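Local structure of reticulocyte binding protein (Streptococcus agalactiae COH1, 3FAW) at residues 106-109 / 114-117; 158-163 / 187-192; 286-291 / 298-303; 707-710 / 714-717. The protein is a secreted, cell-wall-anchored pullulanase that probably hydrolyses the alpha-1,6-glucosidic linkages of pullulan and related branched alpha-glucans. All coordinates share one frame; numbering follows the deposited sequence.

Interaction 1 of 4, residues 106-109 / 114-117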
# COMPACT_ATOMS: atom_id res chain seq x y z
N HIS A 106 -11.25 -38.57 5.06
CA HIS A 106 -10.20 -38.39 6.06
C HIS A 106 -10.11 -39.59 6.99
O HIS A 106 -11.07 -40.35 7.12
CB HIS A 106 -10.48 -37.14 6.89
CG HIS A 106 -10.48 -35.87 6.10
ND1 HIS A 106 -11.62 -35.12 5.91
CD2 HIS A 106 -9.49 -35.22 5.45
CE1 HIS A 106 -11.33 -34.06 5.18
NE2 HIS A 106 -10.04 -34.10 4.89
N PHE A 107 -8.97 -39.74 7.64
CA PHE A 107 -8.72 -40.88 8.51
C PHE A 107 -9.04 -40.57 9.98
O PHE A 107 -8.91 -39.43 10.43
CB PHE A 107 -7.29 -41.38 8.32
CG PHE A 107 -7.02 -41.84 6.91
CD1 PHE A 107 -7.28 -43.15 6.54
CD2 PHE A 107 -6.56 -40.95 5.95
CE1 PHE A 107 -7.06 -43.57 5.24
CE2 PHE A 107 -6.34 -41.37 4.65
CZ PHE A 107 -6.59 -42.68 4.30
N ASN A 108 -9.50 -41.58 10.70
CA ASN A 108 -9.74 -41.48 12.13
C ASN A 108 -8.58 -42.10 12.89
O ASN A 108 -8.27 -43.29 12.72
CB ASN A 108 -11.04 -42.18 12.53
CG ASN A 108 -11.43 -41.92 13.98
OD1 ASN A 108 -11.89 -40.83 14.33
ND2 ASN A 108 -11.24 -42.93 14.83
N ILE A 109 -7.92 -41.30 13.73
CA ILE A 109 -6.86 -41.79 14.60
C ILE A 109 -7.44 -41.95 15.99
O ILE A 109 -8.13 -41.06 16.48
CB ILE A 109 -5.66 -40.81 14.64
CG1 ILE A 109 -5.29 -40.31 13.23
CG2 ILE A 109 -4.46 -41.48 15.29
CD1 ILE A 109 -5.06 -41.42 12.22
N ASN A 114 -9.98 -41.32 23.01
CA ASN A 114 -9.95 -40.15 22.12
C ASN A 114 -9.95 -40.60 20.67
O ASN A 114 -9.13 -41.43 20.28
CB ASN A 114 -8.72 -39.27 22.37
CG ASN A 114 -8.85 -38.41 23.62
OD1 ASN A 114 -9.61 -38.74 24.53
ND2 ASN A 114 -8.11 -37.32 23.66
N ASN A 115 -10.88 -40.06 19.89
CA ASN A 115 -10.91 -40.26 18.44
C ASN A 115 -10.85 -38.90 17.77
O ASN A 115 -11.67 -38.03 18.07
CB ASN A 115 -12.18 -40.99 18.01
CG ASN A 115 -12.24 -42.42 18.53
OD1 ASN A 115 -12.36 -42.65 19.74
ND2 ASN A 115 -12.17 -43.38 17.62
N VAL A 116 -9.89 -38.71 16.87
CA VAL A 116 -9.76 -37.46 16.13
C VAL A 116 -9.70 -37.72 14.62
O VAL A 116 -9.15 -38.72 14.18
CB VAL A 116 -8.53 -36.64 16.58
CG1 VAL A 116 -8.53 -36.46 18.09
CG2 VAL A 116 -7.23 -37.29 16.11
N THR A 117 -10.28 -36.80 13.84
CA THR A 117 -10.27 -36.90 12.38
C THR A 117 -9.09 -36.10 11.82
O THR A 117 -8.81 -34.99 12.29
CB THR A 117 -11.59 -36.39 11.78
OG1 THR A 117 -12.69 -37.13 12.34
CG2 THR A 117 -11.60 -36.55 10.26

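Interaction 2 of 4, residues 158-163 / 187-192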
# COMPACT_ATOMS: atom_id res chain seq x y z
N VAL A 158 -21.24 -27.37 -4.39
CA VAL A 158 -21.18 -25.93 -4.63
C VAL A 158 -22.31 -25.56 -5.59
O VAL A 158 -22.48 -26.20 -6.63
CB VAL A 158 -19.80 -25.51 -5.20
CG1 VAL A 158 -19.79 -24.02 -5.54
CG2 VAL A 158 -18.69 -25.83 -4.21
N THR A 159 -23.09 -24.55 -5.21
CA THR A 159 -24.22 -24.08 -6.00
C THR A 159 -24.09 -22.58 -6.24
O THR A 159 -23.79 -21.83 -5.31
CB THR A 159 -25.54 -24.34 -5.25
OG1 THR A 159 -25.66 -25.74 -4.97
CG2 THR A 159 -26.74 -23.88 -6.08
N MET A 160 -24.30 -22.15 -7.48
CA MET A 160 -24.33 -20.72 -7.80
C MET A 160 -25.75 -20.19 -7.66
O MET A 160 -26.70 -20.80 -8.13
CB MET A 160 -23.82 -20.47 -9.22
CG MET A 160 -23.61 -18.99 -9.54
SD MET A 160 -23.36 -18.64 -11.29
CE MET A 160 -21.64 -19.10 -11.52
N ILE A 161 -25.88 -19.05 -6.98
CA ILE A 161 -27.14 -18.34 -6.87
C ILE A 161 -27.03 -17.07 -7.69
O ILE A 161 -26.09 -16.29 -7.49
CB ILE A 161 -27.47 -17.96 -5.41
CG1 ILE A 161 -27.39 -19.18 -4.50
CG2 ILE A 161 -28.86 -17.33 -5.33
CD1 ILE A 161 -27.62 -18.86 -3.04
N ILE A 162 -27.98 -16.85 -8.60
CA ILE A 162 -27.92 -15.73 -9.53
C ILE A 162 -28.99 -14.69 -9.20
O ILE A 162 -30.15 -15.04 -8.95
CB ILE A 162 -28.05 -16.21 -11.00
CG1 ILE A 162 -26.95 -17.24 -11.31
CG2 ILE A 162 -27.95 -15.04 -11.96
CD1 ILE A 162 -26.91 -17.70 -12.75
N TYR A 163 -28.59 -13.42 -9.18
CA TYR A 163 -29.46 -12.32 -8.76
C TYR A 163 -29.68 -11.32 -9.90
O TYR A 163 -28.76 -11.03 -10.66
CB TYR A 163 -28.86 -11.59 -7.56
CG TYR A 163 -28.57 -12.48 -6.37
CD1 TYR A 163 -29.50 -12.65 -5.35
CD2 TYR A 163 -27.36 -13.17 -6.28
CE1 TYR A 163 -29.23 -13.47 -4.26
CE2 TYR A 163 -27.08 -13.99 -5.19
CZ TYR A 163 -28.02 -14.14 -4.19
OH TYR A 163 -27.75 -14.95 -3.12
N THR A 187 -19.05 -24.92 -13.99
CA THR A 187 -20.26 -25.04 -14.79
C THR A 187 -20.23 -24.08 -15.98
O THR A 187 -19.34 -23.24 -16.09
CB THR A 187 -21.54 -24.80 -13.97
OG1 THR A 187 -22.69 -25.16 -14.74
CG2 THR A 187 -21.66 -23.33 -13.54
N ILE A 188 -21.22 -24.23 -16.86
CA ILE A 188 -21.45 -23.29 -17.95
C ILE A 188 -22.89 -22.80 -17.90
O ILE A 188 -23.83 -23.60 -18.02
CB ILE A 188 -21.19 -23.94 -19.33
CG1 ILE A 188 -19.71 -24.32 -19.46
CG2 ILE A 188 -21.58 -22.98 -20.45
CD1 ILE A 188 -19.39 -25.02 -20.76
N LEU A 189 -23.07 -21.49 -17.71
CA LEU A 189 -24.40 -20.89 -17.71
C LEU A 189 -24.84 -20.65 -19.15
O LEU A 189 -24.04 -20.27 -19.99
CB LEU A 189 -24.40 -19.58 -16.91
CG LEU A 189 -23.75 -19.61 -15.52
CD1 LEU A 189 -23.90 -18.27 -14.81
CD2 LEU A 189 -24.34 -20.73 -14.66
N ASP A 190 -26.11 -20.92 -19.44
CA ASP A 190 -26.64 -20.80 -20.80
C ASP A 190 -28.17 -20.64 -20.79
O ASP A 190 -28.72 -20.20 -19.79
CB ASP A 190 -26.16 -21.99 -21.66
CG ASP A 190 -26.62 -23.34 -21.12
OD1 ASP A 190 -27.53 -23.39 -20.26
OD2 ASP A 190 -26.07 -24.36 -21.56
N THR A 191 -28.84 -21.02 -21.87
CA THR A 191 -30.29 -20.81 -22.00
C THR A 191 -31.13 -21.55 -20.95
O THR A 191 -32.26 -21.15 -20.67
CB THR A 191 -30.80 -21.22 -23.39
OG1 THR A 191 -30.47 -22.59 -23.66
CG2 THR A 191 -30.20 -20.32 -24.47
N LYS A 192 -30.57 -22.61 -20.36
CA LYS A 192 -31.29 -23.46 -19.40
C LYS A 192 -31.78 -22.73 -18.14
O LYS A 192 -32.72 -23.18 -17.49
CB LYS A 192 -30.43 -24.66 -19.00
CG LYS A 192 -30.11 -25.60 -20.17
CD LYS A 192 -29.55 -26.93 -19.68
CE LYS A 192 -28.14 -26.81 -19.13
NZ LYS A 192 -27.72 -28.05 -18.42

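Interaction 3 of 4, residues 286-291 / 298-303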
# COMPACT_ATOMS: atom_id res chain seq x y z
N GLY A 286 -19.78 23.53 -8.66
CA GLY A 286 -20.04 24.40 -9.80
C GLY A 286 -18.89 24.47 -10.79
O GLY A 286 -19.08 24.91 -11.93
N LYS A 287 -17.70 24.04 -10.37
CA LYS A 287 -16.54 23.93 -11.28
C LYS A 287 -16.75 22.63 -12.09
O LYS A 287 -16.40 22.60 -13.27
CB LYS A 287 -15.22 24.17 -10.54
CG LYS A 287 -15.32 25.46 -9.68
CD LYS A 287 -13.98 26.05 -9.28
CE LYS A 287 -14.16 27.20 -8.29
NZ LYS A 287 -12.88 27.91 -7.98
N LEU A 288 -17.22 21.52 -11.49
CA LEU A 288 -16.55 20.21 -11.65
C LEU A 288 -17.67 19.70 -12.58
O LEU A 288 -18.85 19.84 -12.24
CB LEU A 288 -16.55 19.34 -10.39
CG LEU A 288 -15.31 18.56 -9.95
CD1 LEU A 288 -14.03 19.34 -10.17
CD2 LEU A 288 -15.46 18.18 -8.48
N LYS A 289 -17.33 19.16 -13.74
CA LYS A 289 -18.34 18.63 -14.66
C LYS A 289 -18.87 17.26 -14.22
O LYS A 289 -19.99 16.87 -14.57
CB LYS A 289 -17.79 18.56 -16.08
CG LYS A 289 -18.85 18.46 -17.17
CD LYS A 289 -19.78 19.68 -17.20
CE LYS A 289 -21.17 19.31 -17.72
NZ LYS A 289 -21.12 18.51 -18.98
N ASN A 290 -18.07 16.54 -13.44
CA ASN A 290 -18.44 15.21 -12.97
C ASN A 290 -18.65 15.21 -11.46
O ASN A 290 -18.37 16.19 -10.79
CB ASN A 290 -17.36 14.21 -13.37
CG ASN A 290 -17.14 14.17 -14.87
OD1 ASN A 290 -18.01 13.74 -15.62
ND2 ASN A 290 -15.98 14.65 -15.32
N GLN A 291 -19.17 14.10 -10.95
CA GLN A 291 -19.53 13.99 -9.54
C GLN A 291 -18.28 13.96 -8.67
O GLN A 291 -17.29 13.32 -9.01
CB GLN A 291 -20.37 12.73 -9.32
CG GLN A 291 -21.17 12.72 -8.04
CD GLN A 291 -22.26 11.65 -8.06
OE1 GLN A 291 -22.20 10.70 -8.84
NE2 GLN A 291 -23.26 11.81 -7.19
N PHE A 298 -11.54 13.20 -10.83
CA PHE A 298 -10.08 13.20 -10.69
C PHE A 298 -9.39 13.64 -11.98
O PHE A 298 -8.44 14.42 -11.95
CB PHE A 298 -9.58 11.80 -10.28
CG PHE A 298 -8.21 11.79 -9.64
CD1 PHE A 298 -8.06 11.49 -8.29
CD2 PHE A 298 -7.06 12.05 -10.40
CE1 PHE A 298 -6.81 11.46 -7.70
CE2 PHE A 298 -5.80 12.03 -9.80
CZ PHE A 298 -5.67 11.73 -8.45
N SER A 299 -9.88 13.15 -13.12
CA SER A 299 -9.30 13.50 -14.43
C SER A 299 -9.35 15.00 -14.74
O SER A 299 -8.49 15.53 -15.47
CB SER A 299 -9.98 12.72 -15.56
OG SER A 299 -11.35 13.06 -15.65
N GLU A 300 -10.36 15.68 -14.20
CA GLU A 300 -10.53 17.12 -14.39
C GLU A 300 -9.47 17.97 -13.67
O GLU A 300 -9.41 19.18 -13.87
CB GLU A 300 -11.92 17.57 -13.91
CG GLU A 300 -13.09 16.84 -14.58
CD GLU A 300 -14.44 17.43 -14.21
OE1 GLU A 300 -14.69 18.62 -14.51
OE2 GLU A 300 -15.26 16.70 -13.62
N LYS A 301 -8.65 17.33 -12.83
CA LYS A 301 -7.59 18.01 -12.08
C LYS A 301 -6.18 17.48 -12.36
O LYS A 301 -5.25 17.76 -11.60
CB LYS A 301 -7.91 17.92 -10.57
CG LYS A 301 -9.09 18.78 -10.14
CD LYS A 301 -8.83 20.24 -10.46
CE LYS A 301 -9.69 21.19 -9.68
NZ LYS A 301 -9.23 22.59 -9.90
N LEU A 302 -6.02 16.74 -13.46
CA LEU A 302 -4.72 16.18 -13.84
C LEU A 302 -3.75 17.22 -14.40
O LEU A 302 -2.53 17.04 -14.30
CB LEU A 302 -4.89 15.04 -14.86
CG LEU A 302 -5.61 13.78 -14.39
CD1 LEU A 302 -5.81 12.80 -15.57
CD2 LEU A 302 -4.88 13.09 -13.24
N ASP A 303 -4.28 18.28 -15.00
CA ASP A 303 -3.45 19.39 -15.49
C ASP A 303 -2.58 19.98 -14.37
O ASP A 303 -1.40 20.25 -14.58
CB ASP A 303 -4.33 20.49 -16.11
CG ASP A 303 -4.79 20.16 -17.54
OD1 ASP A 303 -4.50 19.05 -18.04
OD2 ASP A 303 -5.44 21.02 -18.16

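Interaction 4 of 4, residues 707-710 / 714-717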
# COMPACT_ATOMS: atom_id res chain seq x y z
N PHE A 707 20.93 14.12 -9.36
CA PHE A 707 20.07 13.76 -8.23
C PHE A 707 19.45 12.36 -8.38
O PHE A 707 18.65 11.94 -7.55
CB PHE A 707 18.95 14.80 -8.06
CG PHE A 707 19.45 16.21 -7.86
CD1 PHE A 707 20.19 16.55 -6.73
CD2 PHE A 707 19.17 17.20 -8.79
CE1 PHE A 707 20.65 17.85 -6.54
CE2 PHE A 707 19.63 18.51 -8.61
CZ PHE A 707 20.36 18.83 -7.48
N ARG A 708 19.84 11.64 -9.44
CA ARG A 708 19.20 10.39 -9.83
C ARG A 708 20.22 9.37 -10.34
O ARG A 708 20.05 8.81 -11.43
CB ARG A 708 18.18 10.65 -10.94
CG ARG A 708 16.98 11.50 -10.54
CD ARG A 708 16.62 12.45 -11.65
NE ARG A 708 16.56 11.77 -12.94
CZ ARG A 708 16.74 12.35 -14.13
NH1 ARG A 708 16.99 13.65 -14.23
NH2 ARG A 708 16.66 11.61 -15.22
N LYS A 709 21.27 9.13 -9.56
CA LYS A 709 22.33 8.20 -9.95
C LYS A 709 21.88 6.74 -9.85
O LYS A 709 20.97 6.40 -9.08
CB LYS A 709 23.59 8.42 -9.11
CG LYS A 709 24.28 9.73 -9.43
CD LYS A 709 25.34 10.08 -8.39
CE LYS A 709 25.89 11.48 -8.63
NZ LYS A 709 26.39 11.64 -10.02
N LEU A 710 22.54 5.88 -10.62
CA LEU A 710 22.11 4.49 -10.78
C LEU A 710 22.69 3.58 -9.71
O LEU A 710 22.00 2.68 -9.22
CB LEU A 710 22.48 3.97 -12.17
CG LEU A 710 21.84 4.68 -13.37
CD1 LEU A 710 22.49 6.03 -13.62
CD2 LEU A 710 21.94 3.82 -14.62
N GLU A 714 28.90 4.94 -7.79
CA GLU A 714 29.09 6.29 -8.33
C GLU A 714 28.57 7.38 -7.38
O GLU A 714 29.07 8.51 -7.41
CB GLU A 714 28.48 6.43 -9.74
CG GLU A 714 26.96 6.49 -9.82
CD GLU A 714 26.45 6.34 -11.26
OE1 GLU A 714 27.27 6.32 -12.20
OE2 GLU A 714 25.21 6.24 -11.44
N ILE A 715 27.59 7.04 -6.55
CA ILE A 715 27.10 7.96 -5.53
C ILE A 715 28.20 8.32 -4.51
O ILE A 715 28.42 9.49 -4.22
CB ILE A 715 25.83 7.42 -4.81
CG1 ILE A 715 24.61 7.56 -5.73
CG2 ILE A 715 25.57 8.17 -3.51
CD1 ILE A 715 23.41 6.75 -5.30
N ASP A 716 28.90 7.31 -3.99
CA ASP A 716 30.00 7.55 -3.04
C ASP A 716 31.16 8.32 -3.66
O ASP A 716 31.87 9.06 -2.96
CB ASP A 716 30.52 6.23 -2.45
CG ASP A 716 29.56 5.60 -1.46
OD1 ASP A 716 28.76 6.32 -0.84
OD2 ASP A 716 29.61 4.36 -1.30
N ARG A 717 31.36 8.15 -4.97
CA ARG A 717 32.46 8.80 -5.69
C ARG A 717 32.13 10.20 -6.20
O ARG A 717 33.03 10.99 -6.45
CB ARG A 717 32.88 7.95 -6.88
CG ARG A 717 33.61 6.68 -6.51
CD ARG A 717 33.61 5.71 -7.65
NE ARG A 717 34.47 4.57 -7.40
CZ ARG A 717 34.43 3.42 -8.07
NH1 ARG A 717 33.56 3.24 -9.06
NH2 ARG A 717 35.28 2.44 -7.76

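Interaction 1 of 4, residues 106-109 / 114-117
T117, V116 and N108 bury the most surface here, and I109 is close behind. T117 lies across from N108 in a non-hydrogen-bonded antiparallel pair, CA to CA 4.6 Å. Its methyl does the touching: with CG2 anti to the backbone N and OG1 beside it (chi1 -57°), T117 CG2 comes to 3.6 Å from H106 CB. Over the same pair the backbone closes up, and T117 CA makes a bent CA-H...O contact with F107 O at 3.5 Å. N108 leaves the sheet on the same face as T117, and the end of its amide swings toward N115, the two amide planes being nearly coplanar (21° apart). The next pair, I109 and V116, is the hydrogen-bonded one. I109 N reaches V116 O at 2.9 Å and V116 N returns to I109 O at 3.0 Å, both bonds fairly straight. Their side chains go to the other face, where V116 CG2 sits 4.1 Å from I109 CB. That face turns to strand 40-47, with both residues against L40, while N108 bonds through its backbone to T73 of strand 71-73, which pairs with the other edge of strand 108-111. Together 108-111 and 114-120 make a classic antiparallel beta hairpin within a mixed sheet.

Interaction 2 of 4, residues 158-163 / 187-192
The meeting of M160 and I162 with L189 is wholly aliphatic and thioether: no ring takes part in it, though several pack beside it. F243 touches both M160 and L189, Y203 and Y205 pack on M160, and Y198 packs on L189. Another flat group, the carboxylate of D190, belongs to the turn that follows L189. D190 OD1 takes the backbone N of K192 at 3.1 Å from above the carboxylate plane, 42° out of it, which makes an Asx turn where the strand ends and the 3-10 segment begins. D190 O is bonded to the hydroxyl of Y198, so the ring beside L189 is tied to this same turn.

L189 makes its closest contacts through CD1. This methyl, L189 CD1, lies 3.6 Å from M160 SD and 3.7 Å from I162 CD1; M160 and I162 each meet L189 tip to tip. M160 gets there by running straight out, CG anti to the backbone N (chi1 -170°), before bending at chi3 so that M160 CE also stays near L189 CD1, at 4.1 Å. The second leucine branch, L189 CD2, stands 4.1 Å from M160 SD.

The strands 157-164 and 184-189 are not paired to each other: strand 170-179 pairs with both, and the sheet curls so that alternate residues of each point into a common interior. This is the core of the carbohydrate-binding module 48 domain, a beta sandwich. With only methyl groups and a thioether meeting, the contact rests on dispersion and exclusion of water and sets no direction of its own; direction comes from the backbone pairing around it.

Interaction 3 of 4, residues 286-291 / 298-303
E300 presents its carboxylate to the loop at K289 and N290 and takes three hydrogen bonds from it. E300 OE1 accepts K289 N at 2.8 Å through its syn lone pair, in a nearly straight bond of 167°. E300 OE2 has two donors, both from N290. The backbone N290 N meets E300 OE2 on the syn side at 2.8 Å, slightly out of the carboxylate plane, in a clearly bent bond. N290 ND2 also stands 2.8 Å from E300 OE2 but arrives from above the carboxylate; the amide lies almost at right angles to it, 87° between planes, and this bond is the most bent of the three. The asparagine thus closes on one oxygen with its backbone and side chain together.

E300 can span the gap because CG is anti to its carbonyl carbon (chi1 -56°) and the chain runs on extended. Apolar atoms border the acid: K289 CB is 3.5 Å from E300 OE1, and L288 CG lies farther off beside E300 OE2. The amino end of K289 leads away.

The next amide, Q291 N, is taken by E360, so three consecutive backbone N-H groups of the loop are satisfied by two glutamates. Behind E300, K301 N bonds to F298 O at 3.0 Å, and K301 makes a cation-pi contact with W675. The contact joins the loop after barrel strand 269-273 to the chain entering helix 302-308, in the catalytic alpha-amylase-type barrel. Three donors converging on one carboxylate at the surface would be expected to favour its charged form, and gripping both oxygens should restrain the carboxylate's rotation.

Interaction 4 of 4, residues 707-710 / 714-717
E714 OE2 is the polar atom on which this contact turns: E714 OE2 accepts L710 N at 2.8 Å, nearly in line with its own C-O bond, and is also bonded to a residue just beyond the two segments. The reach back to the loop depends on chi1 of 74°, which puts CG between the backbone N and the carbonyl carbon, with the chain extended beyond. Carbon also borders E714 OE2, with L710 CD1 at 3.5 Å and K709 CB at 3.6 Å.

K709 lies obliquely over the start of the helix. K709 CB meets I715 CG1 at 3.6 Å and K709 CD follows at 3.7 Å, so the aliphatic part of the lysine packs on the isoleucine. K709 NZ passes 5.7 Å from E714 OE2 and goes on to I742 O and a salt bridge with E718. At its other end K709 N is held by Q612. S711 OG, just ahead of helix 712-718, takes E714 N.

The loop after helix 685-703 is thus folded against the helix that leads to the C-terminal sheet. A carboxylate oxygen that takes a backbone N-H among carbons would be expected to steady the turn without a direct ion pair to K709.

How the interactions relate
Interaction 2 is the one true core contact, all three touching residues buried and purely apolar. Interactions 1 and 4 are partly buried, and interaction 3 lies at the surface. No two share an element: interaction 1 joins the strands of a hairpin through paired backbones, interaction 2 joins strands that face each other without pairing, and interactions 3 and 4 tie a loop to a segment a few residues on, at or near a helix. Both rest on a glutamate accepting backbone N-H, one across interaction 4, two and a side-chain amide across interaction 3. Interactions 1 and 3 lie on opposite sides of the chain's centre, as do interactions 2 and 4, about 59 Å apart between centres.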